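Local coordinates for glucose-6-phosphate dehydrogenase (Trypanosoma cruzi, PDB 5AQ1), which catalyses the NADP-dependent oxidation of glucose 6-phosphate, the entry step of the pentose phosphate pathway, at residues G173-R185 with P199-H211. Residues are numbered along the deposited sequence; the frame is centred on the assembly and turned at random.
With NDP (NADPH dihydro-nicotinamide-adenine-dinucleotide phosphate), chain G; BG6 (6-O-phosphono-beta-D-glucopyranose), chain F.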
ATOM      1  N   GLY B 173      33.036  24.190 -31.787  1.00 40.62           N
ATOM      2  CA  GLY B 173      32.038  24.581 -30.785  1.00 38.66           C
ATOM      3  C   GLY B 173      30.645  24.109 -31.133  1.00 36.69           C
ATOM      4  O   GLY B 173      30.403  23.638 -32.243  1.00 37.21           O
ATOM      5  N   TRP B 174      29.725  24.238 -30.181  1.00 35.20           N
ATOM      6  CA  TRP B 174      28.335  23.829 -30.393  1.00 34.05           C
ATOM      7  C   TRP B 174      27.451  24.994 -30.827  1.00 34.21           C
ATOM      8  O   TRP B 174      27.820  26.159 -30.681  1.00 34.72           O
ATOM      9  CB  TRP B 174      27.734  23.136 -29.154  1.00 32.75           C
ATOM     10  CG  TRP B 174      27.989  23.786 -27.805  1.00 32.57           C
ATOM     11  CD1 TRP B 174      28.827  23.327 -26.831  1.00 32.34           C
ATOM     12  CD2 TRP B 174      27.377  24.978 -27.276  1.00 32.06           C
ATOM     13  NE1 TRP B 174      28.786  24.158 -25.736  1.00 32.42           N
ATOM     14  CE2 TRP B 174      27.907  25.180 -25.983  1.00 32.14           C
ATOM     15  CE3 TRP B 174      26.445  25.899 -27.772  1.00 31.67           C
ATOM     16  CZ2 TRP B 174      27.540  26.269 -25.179  1.00 31.52           C
ATOM     17  CZ3 TRP B 174      26.077  26.979 -26.968  1.00 31.46           C
ATOM     18  CH2 TRP B 174      26.626  27.152 -25.689  1.00 31.14           C
ATOM     19  N   VAL B 175      26.292  24.655 -31.384  1.00 34.56           N
ATOM     20  CA  VAL B 175      25.246  25.624 -31.674  1.00 34.89           C
ATOM     21  C   VAL B 175      23.961  25.178 -30.986  1.00 34.41           C
ATOM     22  O   VAL B 175      23.561  24.023 -31.105  1.00 34.25           O
ATOM     23  CB  VAL B 175      24.978  25.753 -33.182  1.00 35.71           C
ATOM     24  CG1 VAL B 175      23.956  26.852 -33.445  1.00 35.94           C
ATOM     25  CG2 VAL B 175      26.269  26.038 -33.933  1.00 36.60           C
ATOM     26  N   ARG B 176      23.329  26.096 -30.262  1.00 35.34           N
ATOM     27  CA  ARG B 176      22.060  25.817 -29.601  1.00 36.05           C
ATOM     28  C   ARG B 176      21.031  26.892 -29.931  1.00 36.74           C
ATOM     29  O   ARG B 176      21.360  28.078 -29.999  1.00 37.40           O
ATOM     30  CB  ARG B 176      22.260  25.690 -28.090  1.00 35.85           C
ATOM     31  CG  ARG B 176      22.985  24.412 -27.702  1.00 36.00           C
ATOM     32  CD  ARG B 176      23.439  24.402 -26.253  1.00 36.18           C
ATOM     33  NE  ARG B 176      24.410  23.333 -26.027  1.00 37.58           N
ATOM     34  CZ  ARG B 176      25.236  23.249 -24.985  1.00 39.50           C
ATOM     35  NH1 ARG B 176      25.233  24.171 -24.024  1.00 40.73           N
ATOM     36  NH2 ARG B 176      26.086  22.229 -24.904  1.00 39.67           N
ATOM     37  N   LEU B 177      19.794  26.453 -30.150  1.00 37.75           N
ATOM     38  CA  LEU B 177      18.688  27.322 -30.528  1.00 38.96           C
ATOM     39  C   LEU B 177      17.667  27.368 -29.404  1.00 37.66           C
ATOM     40  O   LEU B 177      17.080  26.345 -29.063  1.00 38.52           O
ATOM     41  CB  LEU B 177      17.994  26.783 -31.783  1.00 41.33           C
ATOM     42  CG  LEU B 177      18.515  27.189 -33.162  1.00 45.26           C
ATOM     43  CD1 LEU B 177      18.012  28.575 -33.540  1.00 46.59           C
ATOM     44  CD2 LEU B 177      20.033  27.120 -33.230  1.00 46.23           C
ATOM     45  N   ILE B 178      17.451  28.547 -28.835  1.00 36.29           N
ATOM     46  CA  ILE B 178      16.344  28.748 -27.917  1.00 35.24           C
ATOM     47  C   ILE B 178      15.172  29.322 -28.714  1.00 35.59           C
ATOM     48  O   ILE B 178      15.296  30.369 -29.355  1.00 35.72           O
ATOM     49  CB  ILE B 178      16.732  29.663 -26.740  1.00 35.56           C
ATOM     50  CG1 ILE B 178      17.758  28.957 -25.850  1.00 35.23           C
ATOM     51  CG2 ILE B 178      15.505  30.019 -25.915  1.00 35.72           C
ATOM     52  CD1 ILE B 178      18.439  29.860 -24.841  1.00 35.90           C
ATOM     53  N   VAL B 179      14.039  28.624 -28.673  1.00 35.78           N
ATOM     54  CA  VAL B 179      12.864  28.984 -29.467  1.00 36.28           C
ATOM     55  C   VAL B 179      11.632  29.127 -28.572  1.00 36.57           C
ATOM     56  O   VAL B 179      11.505  28.429 -27.567  1.00 37.09           O
ATOM     57  CB  VAL B 179      12.611  27.957 -30.595  1.00 36.06           C
ATOM     58  CG1 VAL B 179      13.828  27.858 -31.498  1.00 36.51           C
ATOM     59  CG2 VAL B 179      12.287  26.582 -30.039  1.00 35.73           C
ATOM     60  N   GLU B 180      10.733  30.036 -28.946  1.00 38.02           N
ATOM     61  CA  GLU B 180       9.578  30.388 -28.122  1.00 38.24           C
ATOM     62  C   GLU B 180       8.262  29.936 -28.749  1.00 38.96           C
ATOM     63  O   GLU B 180       8.172  29.735 -29.960  1.00 38.48           O
ATOM     64  CB  GLU B 180       9.539  31.902 -27.906  1.00 39.28           C
ATOM     65  CG  GLU B 180      10.627  32.445 -26.988  1.00 39.23           C
ATOM     66  CD  GLU B 180      10.297  32.324 -25.504  1.00 39.11           C
ATOM     67  OE1 GLU B 180       9.104  32.182 -25.142  1.00 39.18           O
ATOM     68  OE2 GLU B 180      11.246  32.400 -24.693  1.00 37.78           O
ATOM     69  N   LYS B 181       7.239  29.790 -27.907  1.00 40.78           N
ATOM     70  CA  LYS B 181       5.890  29.443 -28.360  1.00 41.11           C
ATOM     71  C   LYS B 181       5.266  30.677 -29.027  1.00 40.79           C
ATOM     72  O   LYS B 181       5.761  31.779 -28.825  1.00 40.97           O
ATOM     73  CB  LYS B 181       5.046  28.938 -27.178  1.00 41.35           C
ATOM     74  CG  LYS B 181       4.534  30.005 -26.221  1.00 42.40           C
ATOM     75  CD  LYS B 181       3.813  29.356 -25.047  1.00 42.53           C
ATOM     76  CE  LYS B 181       3.296  30.383 -24.049  1.00 43.68           C
ATOM     77  NZ  LYS B 181       2.014  31.015 -24.466  1.00 43.96           N
ATOM     78  N   PRO B 182       4.200  30.528 -29.814  1.00 42.22           N
ATOM     79  CA  PRO B 182       3.491  29.270 -30.064  1.00 42.27           C
ATOM     80  C   PRO B 182       4.235  28.301 -30.975  1.00 40.98           C
ATOM     81  O   PRO B 182       4.959  28.733 -31.877  1.00 41.45           O
ATOM     82  CB  PRO B 182       2.213  29.738 -30.762  1.00 43.72           C
ATOM     83  CG  PRO B 182       2.622  30.977 -31.483  1.00 44.63           C
ATOM     84  CD  PRO B 182       3.636  31.644 -30.593  1.00 44.47           C
ATOM     85  N   PHE B 183       4.055  27.003 -30.727  1.00 39.52           N
ATOM     86  CA  PHE B 183       4.562  25.956 -31.613  1.00 39.61           C
ATOM     87  C   PHE B 183       3.374  25.341 -32.351  1.00 40.13           C
ATOM     88  O   PHE B 183       2.877  24.275 -31.983  1.00 40.04           O
ATOM     89  CB  PHE B 183       5.309  24.886 -30.817  1.00 38.97           C
ATOM     90  CG  PHE B 183       6.410  25.429 -29.954  1.00 38.32           C
ATOM     91  CD1 PHE B 183       7.612  25.831 -30.516  1.00 38.13           C
ATOM     92  CD2 PHE B 183       6.248  25.535 -28.580  1.00 37.45           C
ATOM     93  CE1 PHE B 183       8.632  26.329 -29.724  1.00 37.46           C
ATOM     94  CE2 PHE B 183       7.265  26.035 -27.783  1.00 36.93           C
ATOM     95  CZ  PHE B 183       8.457  26.435 -28.355  1.00 37.10           C
ATOM     96  N   GLY B 184       2.913  26.035 -33.384  1.00 40.94           N
ATOM     97  CA  GLY B 184       1.664  25.683 -34.057  1.00 41.24           C
ATOM     98  C   GLY B 184       0.449  26.054 -33.220  1.00 41.62           C
ATOM     99  O   GLY B 184       0.569  26.714 -32.179  1.00 39.69           O
ATOM    100  N   ARG B 185      -0.724  25.640 -33.696  1.00 43.52           N
ATOM    101  CA  ARG B 185      -1.997  25.867 -32.994  1.00 43.86           C
ATOM    102  C   ARG B 185      -2.831  24.587 -32.810  1.00 42.54           C
ATOM    103  O   ARG B 185      -3.916  24.634 -32.237  1.00 41.31           O
ATOM    104  CB  ARG B 185      -2.817  26.969 -33.698  1.00 45.15           C
ATOM    105  CG  ARG B 185      -2.767  26.934 -35.220  1.00 47.12           C
ATOM    106  CD  ARG B 185      -3.568  28.062 -35.851  1.00 48.50           C
ATOM    107  NE  ARG B 185      -5.005  27.873 -35.661  1.00 48.98           N
ATOM    108  CZ  ARG B 185      -5.767  28.537 -34.792  1.00 48.72           C
ATOM    109  NH1 ARG B 185      -5.253  29.477 -34.006  1.00 48.60           N
ATOM    110  NH2 ARG B 185      -7.065  28.256 -34.712  1.00 48.92           N
ATOM    111  N   PRO B 199      15.486  18.783 -40.835  1.00 49.74           N
ATOM    112  CA  PRO B 199      16.730  18.810 -41.617  1.00 51.11           C
ATOM    113  C   PRO B 199      17.689  19.969 -41.295  1.00 51.54           C
ATOM    114  O   PRO B 199      18.841  19.934 -41.727  1.00 52.06           O
ATOM    115  CB  PRO B 199      16.227  18.936 -43.058  1.00 51.72           C
ATOM    116  CG  PRO B 199      14.935  19.662 -42.934  1.00 51.14           C
ATOM    117  CD  PRO B 199      14.323  19.186 -41.647  1.00 49.87           C
ATOM    118  N   LEU B 200      17.225  20.975 -40.555  1.00 50.66           N
ATOM    119  CA  LEU B 200      18.033  22.161 -40.246  1.00 49.30           C
ATOM    120  C   LEU B 200      18.883  21.993 -38.984  1.00 49.04           C
ATOM    121  O   LEU B 200      20.028  22.444 -38.942  1.00 47.34           O
ATOM    122  CB  LEU B 200      17.129  23.386 -40.080  1.00 48.06           C
ATOM    123  CG  LEU B 200      16.109  23.649 -41.189  1.00 47.76           C
ATOM    124  CD1 LEU B 200      15.281  24.875 -40.846  1.00 47.47           C
ATOM    125  CD2 LEU B 200      16.785  23.818 -42.541  1.00 47.63           C
ATOM    126  N   PHE B 201      18.307  21.362 -37.959  1.00 50.10           N
ATOM    127  CA  PHE B 201      18.965  21.187 -36.661  1.00 49.38           C
ATOM    128  C   PHE B 201      18.687  19.809 -36.073  1.00 49.59           C
ATOM    129  O   PHE B 201      17.631  19.229 -36.312  1.00 49.67           O
ATOM    130  CB  PHE B 201      18.461  22.234 -35.664  1.00 48.36           C
ATOM    131  CG  PHE B 201      18.763  23.646 -36.061  1.00 49.46           C
ATOM    132  CD1 PHE B 201      20.016  24.190 -35.825  1.00 50.23           C
ATOM    133  CD2 PHE B 201      17.794  24.435 -36.663  1.00 51.00           C
ATOM    134  CE1 PHE B 201      20.301  25.493 -36.190  1.00 51.92           C
ATOM    135  CE2 PHE B 201      18.072  25.742 -37.029  1.00 52.03           C
ATOM    136  CZ  PHE B 201      19.329  26.273 -36.793  1.00 52.43           C
ATOM    137  N   ASN B 202      19.635  19.302 -35.289  1.00 51.73           N
ATOM    138  CA  ASN B 202      19.408  18.112 -34.473  1.00 52.58           C
ATOM    139  C   ASN B 202      18.529  18.476 -33.294  1.00 49.49           C
ATOM    140  O   ASN B 202      18.507  19.629 -32.862  1.00 51.10           O
ATOM    141  CB  ASN B 202      20.724  17.555 -33.937  1.00 56.92           C
ATOM    142  CG  ASN B 202      21.658  17.054 -35.024  1.00 64.51           C
ATOM    143  OD1 ASN B 202      22.840  16.880 -34.758  1.00 75.44           O
ATOM    144  ND2 ASN B 202      21.152  16.821 -36.241  1.00 68.44           N
ATOM    145  N   GLU B 203      17.811  17.493 -32.765  1.00 47.08           N
ATOM    146  CA  GLU B 203      16.956  17.713 -31.601  1.00 45.56           C
ATOM    147  C   GLU B 203      17.776  18.122 -30.375  1.00 45.78           C
ATOM    148  O   GLU B 203      17.296  18.871 -29.527  1.00 42.89           O
ATOM    149  CB  GLU B 203      16.136  16.454 -31.302  1.00 44.52           C
ATOM    150  CG  GLU B 203      15.131  16.583 -30.162  1.00 43.15           C
ATOM    151  CD  GLU B 203      14.008  17.569 -30.440  1.00 42.57           C
ATOM    152  OE1 GLU B 203      13.865  18.055 -31.587  1.00 42.76           O
ATOM    153  OE2 GLU B 203      13.249  17.850 -29.493  1.00 40.65           O
ATOM    154  N   ARG B 204      19.010  17.628 -30.296  1.00 49.34           N
ATOM    155  CA  ARG B 204      19.951  18.030 -29.251  1.00 52.73           C
ATOM    156  C   ARG B 204      20.231  19.537 -29.245  1.00 47.08           C
ATOM    157  O   ARG B 204      20.455  20.122 -28.187  1.00 45.71           O
ATOM    158  CB  ARG B 204      21.267  17.270 -29.415  1.00 61.88           C
ATOM    159  CG  ARG B 204      21.215  15.827 -28.945  1.00 73.25           C
ATOM    160  CD  ARG B 204      22.612  15.224 -28.887  1.00 82.76           C
ATOM    161  NE  ARG B 204      23.388  15.487 -30.103  1.00 88.56           N
ATOM    162  CZ  ARG B 204      23.285  14.807 -31.248  1.00 94.81           C
ATOM    163  NH1 ARG B 204      22.428  13.797 -31.379  1.00 97.36           N
ATOM    164  NH2 ARG B 204      24.052  15.145 -32.279  1.00 99.79           N
ATOM    165  N   GLN B 205      20.217  20.155 -30.424  1.00 42.92           N
ATOM    166  CA  GLN B 205      20.516  21.580 -30.563  1.00 41.13           C
ATOM    167  C   GLN B 205      19.328  22.492 -30.274  1.00 38.94           C
ATOM    168  O   GLN B 205      19.516  23.676 -30.019  1.00 39.09           O
ATOM    169  CB  GLN B 205      21.032  21.874 -31.971  1.00 41.20           C
ATOM    170  CG  GLN B 205      22.323  21.160 -32.317  1.00 41.33           C
ATOM    171  CD  GLN B 205      22.731  21.371 -33.761  1.00 41.58           C
ATOM    172  OE1 GLN B 205      21.927  21.190 -34.677  1.00 40.26           O
ATOM    173  NE2 GLN B 205      23.989  21.744 -33.975  1.00 42.91           N
ATOM    174  N   VAL B 206      18.113  21.953 -30.325  1.00 37.84           N
ATOM    175  CA  VAL B 206      16.909  22.760 -30.134  1.00 37.43           C
ATOM    176  C   VAL B 206      16.456  22.756 -28.671  1.00 36.18           C
ATOM    177  O   VAL B 206      16.309  21.701 -28.055  1.00 35.60           O
ATOM    178  CB  VAL B 206      15.753  22.278 -31.031  1.00 37.75           C
ATOM    179  CG1 VAL B 206      14.511  23.130 -30.805  1.00 38.28           C
ATOM    180  CG2 VAL B 206      16.164  22.327 -32.498  1.00 38.30           C
ATOM    181  N   PHE B 207      16.229  23.955 -28.139  1.00 34.38           N
ATOM    182  CA  PHE B 207      15.801  24.156 -26.764  1.00 32.48           C
ATOM    183  C   PHE B 207      14.485  24.929 -26.755  1.00 32.88           C
ATOM    184  O   PHE B 207      14.476  26.159 -26.726  1.00 33.07           O
ATOM    185  CB  PHE B 207      16.887  24.909 -25.991  1.00 31.43           C
ATOM    186  CG  PHE B 207      18.068  24.058 -25.636  1.00 30.75           C
ATOM    187  CD1 PHE B 207      18.961  23.643 -26.611  1.00 31.30           C
ATOM    188  CD2 PHE B 207      18.279  23.654 -24.330  1.00 30.58           C
ATOM    189  CE1 PHE B 207      20.045  22.845 -26.287  1.00 31.61           C
ATOM    190  CE2 PHE B 207      19.361  22.858 -23.996  1.00 31.23           C
ATOM    191  CZ  PHE B 207      20.248  22.452 -24.976  1.00 31.42           C
ATOM    192  N   ARG B 208      13.374  24.201 -26.800  1.00 33.27           N
ATOM    193  CA  ARG B 208      12.049  24.823 -26.810  1.00 34.04           C
ATOM    194  C   ARG B 208      11.658  25.299 -25.413  1.00 35.00           C
ATOM    195  O   ARG B 208      11.565  24.498 -24.476  1.00 33.79           O
ATOM    196  CB  ARG B 208      10.998  23.850 -27.344  1.00 33.81           C
ATOM    197  CG  ARG B 208      11.220  23.464 -28.792  1.00 33.30           C
ATOM    198  CD  ARG B 208      10.131  22.548 -29.320  1.00 32.98           C
ATOM    199  NE  ARG B 208      10.577  21.841 -30.514  1.00 33.10           N
ATOM    200  CZ  ARG B 208      11.431  20.821 -30.508  1.00 33.81           C
ATOM    201  NH1 ARG B 208      11.945  20.373 -29.365  1.00 33.84           N
ATOM    202  NH2 ARG B 208      11.779  20.242 -31.653  1.00 34.59           N
ATOM    203  N   ILE B 209      11.424  26.603 -25.287  1.00 35.92           N
ATOM    204  CA  ILE B 209      11.094  27.206 -24.003  1.00 37.16           C
ATOM    205  C   ILE B 209       9.646  26.938 -23.624  1.00 38.51           C
ATOM    206  O   ILE B 209       8.737  27.124 -24.433  1.00 39.63           O
ATOM    207  CB  ILE B 209      11.289  28.742 -24.013  1.00 37.31           C
ATOM    208  CG1 ILE B 209      12.771  29.101 -24.148  1.00 36.86           C
ATOM    209  CG2 ILE B 209      10.703  29.375 -22.750  1.00 37.66           C
ATOM    210  CD1 ILE B 209      13.586  28.945 -22.877  1.00 36.18           C
ATOM    211  N   ASP B 210       9.460  26.478 -22.393  1.00 39.24           N
ATOM    212  CA  ASP B 210       8.213  26.671 -21.665  1.00 40.39           C
ATOM    213  C   ASP B 210       8.633  27.274 -20.335  1.00 39.19           C
ATOM    214  O   ASP B 210       9.129  26.564 -19.456  1.00 39.95           O
ATOM    215  CB  ASP B 210       7.460  25.359 -21.464  1.00 40.37           C
ATOM    216  CG  ASP B 210       6.090  25.565 -20.846  1.00 40.86           C
ATOM    217  OD1 ASP B 210       5.952  26.416 -19.936  1.00 40.78           O
ATOM    218  OD2 ASP B 210       5.146  24.871 -21.272  1.00 42.02           O
ATOM    219  N   HIS B 211       8.441  28.581 -20.188  1.00 38.20           N
ATOM    220  CA  HIS B 211       9.135  29.314 -19.132  1.00 37.40           C
ATOM    221  C   HIS B 211       8.659  28.970 -17.720  1.00 35.85           C
ATOM    222  O   HIS B 211       9.343  29.279 -16.750  1.00 34.61           O
ATOM    223  CB  HIS B 211       9.121  30.829 -19.397  1.00 38.49           C
ATOM    224  CG  HIS B 211       7.922  31.544 -18.861  1.00 38.95           C
ATOM    225  ND1 HIS B 211       6.744  31.659 -19.566  1.00 39.46           N
ATOM    226  CD2 HIS B 211       7.732  32.215 -17.700  1.00 38.68           C
ATOM    227  CE1 HIS B 211       5.874  32.354 -18.856  1.00 38.90           C
ATOM    228  NE2 HIS B 211       6.450  32.703 -17.718  1.00 38.35           N
TER
HETATM  229  PA  NDP G 551       7.202  41.265 -30.693  1.00 52.73           P
HETATM  230  O1A NDP G 551       5.848  41.462 -31.334  1.00 55.93           O
HETATM  231  O2A NDP G 551       7.700  42.269 -29.668  1.00 42.40           O
HETATM  232  O5B NDP G 551       8.263  41.102 -31.887  1.00 48.67           O
HETATM  233  C5B NDP G 551       9.638  40.884 -31.588  1.00 47.75           C
HETATM  234  C4B NDP G 551      10.525  41.597 -32.600  1.00 45.10           C
HETATM  235  O4B NDP G 551      10.414  40.911 -33.851  1.00 45.59           O
HETATM  236  C3B NDP G 551      10.154  43.055 -32.861  1.00 44.83           C
HETATM  237  O3B NDP G 551      10.918  43.982 -32.085  1.00 43.15           O
HETATM  238  C2B NDP G 551      10.436  43.229 -34.335  1.00 45.36           C
HETATM  239  O2B NDP G 551      11.776  43.675 -34.518  1.00 46.33           O
HETATM  240  C1B NDP G 551      10.283  41.841 -34.930  1.00 47.61           C
HETATM  241  N9A NDP G 551       8.968  41.723 -35.612  1.00 49.29           N
HETATM  242  C8A NDP G 551       7.750  42.025 -35.104  1.00 49.23           C
HETATM  243  N7A NDP G 551       6.775  41.798 -36.021  1.00 46.49           N
HETATM  244  C5A NDP G 551       7.373  41.344 -37.137  1.00 47.53           C
HETATM  245  C6A NDP G 551       6.940  40.910 -38.483  1.00 51.89           C
HETATM  246  N6A NDP G 551       5.627  40.922 -38.815  1.00 55.12           N
HETATM  247  N1A NDP G 551       7.895  40.501 -39.361  1.00 53.75           N
HETATM  248  C2A NDP G 551       9.206  40.484 -39.041  1.00 51.27           C
HETATM  249  N3A NDP G 551       9.662  40.867 -37.832  1.00 49.14           N
HETATM  250  C4A NDP G 551       8.816  41.297 -36.863  1.00 47.71           C
HETATM  251  O3  NDP G 551       7.290  39.775 -30.082  1.00 50.97           O
HETATM  252  PN  NDP G 551       7.541  39.475 -28.518  1.00 50.83           P
HETATM  253  O1N NDP G 551       8.887  40.002 -28.086  1.00 50.43           O
HETATM  254  O2N NDP G 551       6.300  39.883 -27.757  1.00 59.42           O
HETATM  255  O5D NDP G 551       7.626  37.869 -28.525  1.00 54.89           O
HETATM  256  C5D NDP G 551       8.689  37.171 -29.171  1.00 58.84           C
HETATM  257  C4D NDP G 551       8.383  35.678 -29.174  1.00 56.62           C
HETATM  258  O4D NDP G 551       8.260  35.199 -27.830  1.00 58.51           O
HETATM  259  C3D NDP G 551       7.063  35.384 -29.866  1.00 59.87           C
HETATM  260  O3D NDP G 551       7.174  34.198 -30.659  1.00 62.96           O
HETATM  261  C2D NDP G 551       6.076  35.183 -28.734  1.00 61.22           C
HETATM  262  O2D NDP G 551       4.997  34.314 -29.111  1.00 62.01           O
HETATM  263  C1D NDP G 551       6.960  34.632 -27.616  1.00 61.48           C
HETATM  264  N1N NDP G 551       6.411  34.937 -26.286  1.00 61.78           N
HETATM  265  C2N NDP G 551       6.578  36.152 -25.738  1.00 62.28           C
HETATM  266  C3N NDP G 551       6.060  36.469 -24.485  1.00 63.09           C
HETATM  267  C7N NDP G 551       6.267  37.834 -23.892  1.00 64.82           C
HETATM  268  O7N NDP G 551       6.407  37.929 -22.682  1.00 64.91           O
HETATM  269  N7N NDP G 551       6.289  38.917 -24.675  1.00 62.56           N
HETATM  270  C4N NDP G 551       5.286  35.446 -23.689  1.00 65.27           C
HETATM  271  C5N NDP G 551       5.174  34.175 -24.395  1.00 66.96           C
HETATM  272  C6N NDP G 551       5.737  33.972 -25.648  1.00 63.25           C
HETATM  273  P2B NDP G 551      12.279  44.445 -35.840  1.00 45.71           P
HETATM  274  O1X NDP G 551      11.047  45.050 -36.467  1.00 44.26           O
HETATM  275  O2X NDP G 551      13.231  45.463 -35.255  1.00 47.05           O
HETATM  276  O3X NDP G 551      12.926  43.371 -36.686  1.00 40.67           O
HETATM  277  C1  BG6 F 550       2.761  33.608 -21.331  1.00 30.92           C
HETATM  278  C2  BG6 F 550       1.348  33.697 -21.905  1.00 29.76           C
HETATM  279  O1  BG6 F 550       3.425  32.437 -21.822  1.00 31.30           O
HETATM  280  O5  BG6 F 550       2.697  33.545 -19.903  1.00 31.60           O
HETATM  281  C3  BG6 F 550       0.639  34.907 -21.321  1.00 30.10           C
HETATM  282  O2  BG6 F 550       1.393  33.791 -23.332  1.00 29.50           O
HETATM  283  C4  BG6 F 550       0.647  34.788 -19.806  1.00 31.47           C
HETATM  284  O3  BG6 F 550      -0.709  35.007 -21.793  1.00 29.87           O
HETATM  285  C5  BG6 F 550       2.084  34.695 -19.311  1.00 32.13           C
HETATM  286  O4  BG6 F 550      -0.017  35.917 -19.235  1.00 32.49           O
HETATM  287  C6  BG6 F 550       2.144  34.605 -17.789  1.00 32.94           C
HETATM  288  O6  BG6 F 550       3.475  34.327 -17.353  1.00 33.63           O
HETATM  289  P   BG6 F 550       3.873  34.523 -15.807  1.00 34.65           P
HETATM  290  O1P BG6 F 550       2.871  33.688 -15.042  1.00 37.93           O
HETATM  291  O2P BG6 F 550       5.275  33.991 -15.708  1.00 37.03           O
HETATM  292  O3P BG6 F 550       3.745  36.013 -15.597  1.00 38.15           O
HETATM  293  O   HOH W   1       7.994  29.668 -25.190  1.00 31.99           O
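L177 meets F201 on one side of two parallel strands, 175-179 and 206-208. Helix 187-197 links these strands in a beta-alpha-beta unit, at the last two strands of the Rossmann-type dinucleotide-binding sheet. L177 CG lies over one face of the F201 ring, 4.0 Å from its centroid, a CH-pi contact. The two side chains cross at about a right angle. V179, on the same side, has CG2 between backbone N and carbonyl carbon (chi1 -58° for CG1), alongside R208 CG at 3.5 Å. R208 CD lies over one face of the F183 ring and K181 CA over the opposite face, both toward the rim.

On the side of I178 and F207, I178 CG2 packs against I209 CG1. R176 CG comes to 3.6 Å from F207 CE1, approaching the ring obliquely. The R176 guanidinium lies over the W174 ring, with R176 CZ 3.4 Å above the ring plane. R176 NH1 hydrogen-bonds to A449 O.

Four backbone hydrogen bonds join segments 173-185 and 199-211: L177 N to Q205 O, F207 N to L177 O, V179 N to F207 O and I209 N to V179 O. The third is the longest at 3.2 Å, its donor well above the carbonyl plane.

R208 forms a salt bridge with E203, gripping the carboxylate end-on, NH1 to OE2 and NH2 to OE1. E203 OE2 also accepts a hydrogen bond from V460 N.

The C-terminal ends of both strands lead into the active site. E180 OE2 hydrogen-bonds to Y147 OH. One water joins E180 OE1, K181 N and I209 O. K181 O accepts a hydrogen bond from NADPH O2D at 2.7 Å. K181 NZ hydrogen-bonds to O2 of glucose 6-phosphate. H211 NE2 donates to phosphate oxygen O2P at 2.7 Å, almost straight at 175°.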